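Side-chain contacts in glycerol-3-phosphate dehydrogenase [NAD(+)] (Dunaliella salina, PDB 6IUY), which probably reduces dihydroxyacetone phosphate to glycerol 3-phosphate with NADH, and through a second, phosphatase domain carries it on to glycerol: residues 280-283 with 289-292; 273-278 with 292-297; 566-571 with 588-593. All coordinates share one frame; numbering follows the deposited sequence.

Contact 1 of 3, residues 280-283 with 289-292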
# COMPACT_ATOMS: atom_id res chain seq x y z
N ALA A 280 17.67 -26.73 13.35
CA ALA A 280 17.57 -27.72 14.40
C ALA A 280 16.33 -28.60 14.17
O ALA A 280 16.35 -29.79 14.46
CB ALA A 280 17.53 -27.07 15.76
N GLU A 281 15.26 -28.00 13.64
CA GLU A 281 14.05 -28.76 13.34
C GLU A 281 14.29 -29.67 12.14
O GLU A 281 13.97 -30.85 12.19
CB GLU A 281 12.86 -27.81 13.07
CG GLU A 281 12.12 -27.38 14.34
CD GLU A 281 11.24 -26.13 14.14
OE1 GLU A 281 11.25 -25.50 13.05
OE2 GLU A 281 10.53 -25.76 15.11
N ALA A 282 14.89 -29.12 11.08
CA ALA A 282 15.11 -29.89 9.86
C ALA A 282 16.04 -31.09 10.07
O ALA A 282 15.90 -32.11 9.39
CB ALA A 282 15.68 -28.98 8.75
N ALA A 283 16.99 -30.98 11.00
CA ALA A 283 17.97 -32.06 11.18
C ALA A 283 17.41 -33.24 11.97
O ALA A 283 18.02 -34.30 11.99
CB ALA A 283 19.24 -31.53 11.83
N VAL A 289 17.32 -30.67 4.69
CA VAL A 289 17.91 -29.77 3.71
C VAL A 289 18.96 -28.82 4.32
O VAL A 289 19.66 -28.13 3.58
CB VAL A 289 16.82 -28.94 2.98
CG1 VAL A 289 16.22 -27.92 3.90
CG2 VAL A 289 17.41 -28.25 1.75
N PHE A 290 19.07 -28.79 5.66
CA PHE A 290 20.07 -27.91 6.31
C PHE A 290 21.03 -28.63 7.27
O PHE A 290 20.62 -29.52 8.02
CB PHE A 290 19.39 -26.78 7.10
CG PHE A 290 18.46 -25.94 6.29
CD1 PHE A 290 18.94 -25.13 5.30
CD2 PHE A 290 17.10 -25.96 6.54
CE1 PHE A 290 18.09 -24.37 4.55
CE2 PHE A 290 16.24 -25.20 5.80
CZ PHE A 290 16.74 -24.41 4.80
N GLU A 291 22.29 -28.20 7.27
CA GLU A 291 23.21 -28.55 8.35
C GLU A 291 22.65 -28.02 9.66
O GLU A 291 22.09 -26.93 9.69
CB GLU A 291 24.61 -27.98 8.09
CG GLU A 291 25.54 -28.90 7.33
CD GLU A 291 25.71 -30.26 8.01
OE1 GLU A 291 25.99 -30.29 9.23
OE2 GLU A 291 25.56 -31.30 7.33
N LYS A 292 22.78 -28.79 10.73
CA LYS A 292 22.23 -28.37 12.01
C LYS A 292 22.91 -27.12 12.54
O LYS A 292 22.26 -26.22 13.08
CB LYS A 292 22.33 -29.48 13.06
CG LYS A 292 21.70 -29.08 14.38
CD LYS A 292 21.77 -30.19 15.42
CE LYS A 292 21.03 -29.80 16.69
NZ LYS A 292 20.98 -30.92 17.68
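Ala282 and Phe290 meet methyl to ring edge. Ala282 CB lies close to the plane of the phenyl ring, 4.0 Å from Phe290 CD2, so it touches the rim and not a face. The CB of Ala282 points toward the 289-292 segment. The ring takes its place because Phe290 CG stands anti to its own carbonyl carbon (chi1 -56°). One of its faces is approached by the preceding residue, with Val289 CG1 above the plane near the rim.

Further along, Lys292 does the touching with the base of its chain. Its CB lies 3.9 Å from Ala283 CB, two aliphatic carbons side by side. Its CG is 4.3 Å from Ala280 CA, so here the lysine rests on helix backbone and not on a methyl. Lys292 CG is anti to the backbone N (chi1 -178°) and the rest of the chain is fully extended. The aliphatic base therefore makes the contact, while the ammonium end runs on past the helix at the surface.

No hydrogen bond joins the two segments; they meet through carbon atoms. The backbones are nearest at Ala280 and Lys292, with CA atoms 5.3 Å apart. Between Ala282 and Phe290 the CA atoms are 6.4 Å apart, and the methyl and ring edge meet there. The Phe290 side chain also touches Tyr257 and Val259 of strand 257-262 and Leu436 and Leu440 of helix 431-441.

The chain bends at Lys292 and enters strand 293-297. The contact thus packs the end of helix 266-282 against the return connection of a beta-alpha-beta unit, the opening unit of the Rossmann-type dinucleotide-binding fold.

Contact 2 of 3, residues 273-278 with 292-297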
# COMPACT_ATOMS: atom_id res chain seq x y z
N ARG A 273 19.14 -16.57 15.37
CA ARG A 273 18.42 -17.34 16.39
C ARG A 273 17.21 -18.06 15.79
O ARG A 273 16.89 -19.20 16.18
CB ARG A 273 17.97 -16.41 17.51
CG ARG A 273 17.05 -17.09 18.52
CD ARG A 273 16.64 -16.18 19.67
NE ARG A 273 16.16 -16.99 20.79
CZ ARG A 273 14.88 -17.30 21.02
NH1 ARG A 273 13.93 -16.84 20.21
NH2 ARG A 273 14.54 -18.05 22.06
N MET A 274 16.52 -17.38 14.88
CA MET A 274 15.36 -17.95 14.20
C MET A 274 15.80 -19.00 13.19
O MET A 274 15.23 -20.07 13.10
CB MET A 274 14.54 -16.87 13.49
CG MET A 274 14.03 -15.74 14.41
SD MET A 274 12.77 -14.78 13.51
CE MET A 274 13.74 -13.69 12.49
N VAL A 275 16.81 -18.64 12.41
CA VAL A 275 17.44 -19.53 11.44
C VAL A 275 17.99 -20.80 12.10
O VAL A 275 17.82 -21.92 11.60
CB VAL A 275 18.53 -18.76 10.73
CG1 VAL A 275 19.63 -19.66 10.23
CG2 VAL A 275 17.91 -17.88 9.65
N ALA A 276 18.60 -20.63 13.26
CA ALA A 276 19.10 -21.78 13.99
C ALA A 276 17.96 -22.69 14.47
O ALA A 276 18.12 -23.91 14.50
CB ALA A 276 19.98 -21.33 15.17
N GLN A 277 16.81 -22.13 14.85
CA GLN A 277 15.67 -22.95 15.27
C GLN A 277 15.15 -23.82 14.13
O GLN A 277 14.79 -24.97 14.36
CB GLN A 277 14.51 -22.10 15.81
CG GLN A 277 14.82 -21.43 17.13
CD GLN A 277 13.75 -20.45 17.55
OE1 GLN A 277 12.96 -19.97 16.72
NE2 GLN A 277 13.73 -20.15 18.84
N SER A 278 15.12 -23.26 12.92
CA SER A 278 14.68 -23.99 11.74
C SER A 278 15.59 -25.19 11.38
O SER A 278 15.09 -26.28 11.10
CB SER A 278 14.58 -23.04 10.55
OG SER A 278 13.54 -22.08 10.77
N LYS A 292 22.78 -28.79 10.73
CA LYS A 292 22.23 -28.37 12.01
C LYS A 292 22.91 -27.12 12.54
O LYS A 292 22.26 -26.22 13.08
CB LYS A 292 22.33 -29.48 13.06
CG LYS A 292 21.70 -29.08 14.38
CD LYS A 292 21.77 -30.19 15.42
CE LYS A 292 21.03 -29.80 16.69
NZ LYS A 292 20.98 -30.92 17.68
N GLU A 293 24.22 -27.05 12.34
CA GLU A 293 25.00 -25.95 12.87
C GLU A 293 25.05 -24.73 11.96
O GLU A 293 25.39 -24.83 10.78
CB GLU A 293 26.41 -26.43 13.18
CG GLU A 293 27.36 -25.30 13.54
CD GLU A 293 28.73 -25.81 14.00
OE1 GLU A 293 28.81 -26.29 15.14
OE2 GLU A 293 29.71 -25.72 13.22
N VAL A 294 24.78 -23.57 12.53
CA VAL A 294 24.84 -22.33 11.77
C VAL A 294 26.07 -21.56 12.18
O VAL A 294 26.29 -21.34 13.36
CB VAL A 294 23.59 -21.43 12.01
CG1 VAL A 294 23.69 -20.17 11.18
CG2 VAL A 294 22.34 -22.16 11.70
N THR A 295 26.84 -21.08 11.21
CA THR A 295 28.05 -20.37 11.54
C THR A 295 27.73 -18.88 11.52
O THR A 295 27.00 -18.42 10.65
CB THR A 295 29.17 -20.74 10.55
OG1 THR A 295 29.46 -22.13 10.69
CG2 THR A 295 30.42 -19.98 10.83
N MET A 296 28.24 -18.13 12.49
CA MET A 296 28.05 -16.69 12.47
C MET A 296 29.39 -15.99 12.52
O MET A 296 30.12 -16.12 13.50
CB MET A 296 27.16 -16.25 13.65
CG MET A 296 27.20 -14.76 13.95
SD MET A 296 25.85 -14.23 15.04
CE MET A 296 26.37 -14.88 16.65
N TRP A 297 29.71 -15.24 11.47
CA TRP A 297 30.87 -14.34 11.52
C TRP A 297 30.62 -13.16 12.43
O TRP A 297 29.64 -12.40 12.26
CB TRP A 297 31.23 -13.84 10.14
CG TRP A 297 32.38 -12.83 10.14
CD1 TRP A 297 33.68 -13.08 10.47
CD2 TRP A 297 32.31 -11.45 9.77
NE1 TRP A 297 34.43 -11.93 10.33
CE2 TRP A 297 33.61 -10.91 9.91
CE3 TRP A 297 31.27 -10.60 9.34
CZ2 TRP A 297 33.91 -9.58 9.62
CZ3 TRP A 297 31.57 -9.28 9.06
CH2 TRP A 297 32.88 -8.78 9.21
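Val294 carries this contact from the strand side, facing Val275 and Ala276 on helix 273-278. Its CB points toward the helix but stays behind its own methyl groups, 4.7 Å from Val275 CG1. The branch that reaches furthest into the helix surface is CG2. It stands anti to the carbonyl carbon, because chi1 is -179° and CG1 has taken the position opposite the backbone N. CG2 touches two neighbouring residues. One partner is Val275 CG1, 4.0 Å from Val294 CG2. The other is the backbone of the next residue, with Ala276 CA also 4.0 Å from Val294 CG2. The Ala276 methyl is a little further off, its CB 4.3 Å from the same Val294 CG2. The second branch, Val294 CG1, also faces Val275 CG1, at 4.2 Å.

Val275 CG1 meets both methyls of Val294, and the two side chains cross at about a right angle. The small side chain of Ala276 lets the strand come close, and the CA atoms of Ala276 and Val294 are 6.2 Å apart. All three residues are buried. No hydrogen bond passes between the segments, and the contact is wholly apolar.

Polar atoms nearby are satisfied by other residues. Asn330 ND2 binds both Ala276 O and Lys292 O. Thr279 OG1 lies within hydrogen-bonding distance of both, its single proton serving one at a time. These two side chains tie helix and strand start together beside the valines.

The side chain of Val294 also touches Val272 and Thr279 of helix 266-282, and both valines pack on Val259. Strand 293-297 lies parallel to strand 257-262 on one side and to strand 331-334 on the other. Helix 266-282 covers this part of the sheet as the crossover of the Rossmann-type beta-alpha-beta unit.

Contact 3 of 3, residues 566-571 with 588-593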
# COMPACT_ATOMS: atom_id res chain seq x y z
N LEU A 566 23.18 8.11 7.04
CA LEU A 566 23.98 7.58 5.93
C LEU A 566 23.10 7.40 4.69
O LEU A 566 23.49 7.74 3.57
CB LEU A 566 24.63 6.25 6.31
CG LEU A 566 25.74 6.29 7.37
CD1 LEU A 566 26.13 4.87 7.78
CD2 LEU A 566 26.94 7.03 6.85
N THR A 567 21.89 6.86 4.88
CA THR A 567 21.02 6.64 3.73
C THR A 567 20.53 7.99 3.18
O THR A 567 20.40 8.15 1.98
CB THR A 567 19.81 5.76 4.11
OG1 THR A 567 20.27 4.58 4.78
CG2 THR A 567 18.99 5.37 2.87
N SER A 568 20.28 8.96 4.06
CA SER A 568 19.89 10.30 3.61
C SER A 568 20.96 10.88 2.67
O SER A 568 20.64 11.40 1.60
CB SER A 568 19.69 11.25 4.80
OG SER A 568 19.18 12.50 4.38
N ASP A 569 22.22 10.79 3.09
CA ASP A 569 23.32 11.32 2.28
C ASP A 569 23.46 10.54 0.98
O ASP A 569 23.67 11.13 -0.07
CB ASP A 569 24.66 11.29 3.05
CG ASP A 569 24.69 12.26 4.23
OD1 ASP A 569 23.80 13.14 4.33
OD2 ASP A 569 25.62 12.15 5.06
N GLU A 570 23.34 9.22 1.04
CA GLU A 570 23.49 8.44 -0.19
C GLU A 570 22.47 8.89 -1.25
O GLU A 570 22.83 9.17 -2.39
CB GLU A 570 23.37 6.94 0.10
CG GLU A 570 24.54 6.40 0.93
CD GLU A 570 24.12 5.31 1.93
OE1 GLU A 570 23.00 4.74 1.77
OE2 GLU A 570 24.91 5.04 2.87
N VAL A 571 21.21 8.96 -0.85
CA VAL A 571 20.14 9.41 -1.74
C VAL A 571 20.32 10.86 -2.18
O VAL A 571 20.05 11.21 -3.34
CB VAL A 571 18.77 9.24 -1.08
CG1 VAL A 571 17.67 9.98 -1.88
CG2 VAL A 571 18.45 7.79 -0.93
N THR A 588 14.81 15.91 0.56
CA THR A 588 15.77 16.99 0.46
C THR A 588 15.79 17.87 1.70
O THR A 588 16.87 18.25 2.16
CB THR A 588 15.50 17.86 -0.77
OG1 THR A 588 15.82 17.12 -1.95
CG2 THR A 588 16.36 19.13 -0.73
N THR A 589 14.62 18.20 2.25
CA THR A 589 14.67 19.08 3.41
C THR A 589 15.15 18.32 4.64
O THR A 589 15.77 18.91 5.52
CB THR A 589 13.33 19.80 3.70
OG1 THR A 589 12.68 19.23 4.84
CG2 THR A 589 12.41 19.79 2.52
N ILE A 590 14.93 17.01 4.70
CA ILE A 590 15.53 16.20 5.78
C ILE A 590 17.07 16.25 5.76
O ILE A 590 17.71 16.34 6.81
CB ILE A 590 15.09 14.73 5.71
CG1 ILE A 590 13.61 14.59 6.06
CG2 ILE A 590 15.95 13.88 6.62
CD1 ILE A 590 13.05 13.18 5.89
N ASN A 591 17.66 16.18 4.56
CA ASN A 591 19.12 16.22 4.41
C ASN A 591 19.67 17.62 4.70
O ASN A 591 20.69 17.78 5.36
CB ASN A 591 19.54 15.77 3.00
CG ASN A 591 21.01 15.38 2.92
OD1 ASN A 591 21.86 16.18 2.50
ND2 ASN A 591 21.33 14.15 3.35
N ARG A 592 18.97 18.62 4.20
CA ARG A 592 19.31 20.00 4.48
C ARG A 592 19.21 20.32 5.97
O ARG A 592 19.95 21.18 6.47
CB ARG A 592 18.40 20.91 3.66
CG ARG A 592 18.67 20.83 2.17
CD ARG A 592 19.11 22.19 1.66
NE ARG A 592 17.96 23.02 1.35
CZ ARG A 592 17.99 24.35 1.22
NH1 ARG A 592 19.11 25.04 1.40
NH2 ARG A 592 16.86 24.99 0.92
N ILE A 593 18.32 19.64 6.69
CA ILE A 593 18.18 19.81 8.15
C ILE A 593 19.31 19.12 8.90
O ILE A 593 19.95 19.71 9.77
CB ILE A 593 16.82 19.26 8.66
CG1 ILE A 593 15.69 20.15 8.16
CG2 ILE A 593 16.80 19.15 10.19
CD1 ILE A 593 14.35 19.61 8.43
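Asn591 spends both N-H groups of its amide on helix 566-571. The first hydrogen bond runs from Asn591 ND2 to Ser568 OG, at 2.9 Å. It is almost straight (175°), and the hydroxyl oxygen lies in the amide plane. The second runs from Asn591 ND2 to Asp569 OD1, at 2.8 Å. It is more bent (148°), and the carboxylate oxygen sits somewhat out of the amide plane. OD1 receives it on its anti lone pair, the one away from the other oxygen. The carboxylate and amide planes are close to perpendicular. Asp569 OD1 is also hydrogen-bonded to His595 NE2, so Asn591 and His595 share this oxygen. The amide reaches across because Asn591 CG is anti to the backbone N (chi1 -162°). With a leucine at this position both N-H donors are gone, and Ser568 OG and Asp569 OD1 would probably lose their tie to helix 588-593, leaving the Ser568 hydroxyl free to turn.

These helices belong to the helical C-terminal domain of the dehydrogenase. The Ser568 side chain is about 9 Å from that of Asn529, which binds dihydroxyacetone phosphate, and about 12 Å from the bound ligand itself, so the contact lies near the substrate site.

Van der Waals contacts are few. Ser568 OG lies 3.6 Å from Asn591 CB and 4.2 Å from Ile590 CG2. The axes of the two short segments approach to 9.7 Å, and the polar ends of Ser568, Asp569 and Asn591 meet between them. Gln572, on the next turn of helix 564-577, also touches Asn591.

Overall arrangement
Contacts 1 and 2 are neighbours, with centres 9 Å apart. Both use helix 266-282 and share Lys292, where the chain turns from one strand into the next. Contact 1 is at the surface, at the end of the helix, and mixes methyls, a ring edge and a lysine chain. Contact 2 is buried and holds only small apolar groups between helix and sheet. Contact 3 belongs to another domain. Its centre is about 36 Å from that of contact 2 and 43 Å from that of contact 1. It is also buried, but it joins two helices by hydrogen bonds. Contacts 1 and 2 thus meet through carbon atoms, contact 3 mainly through polar groups.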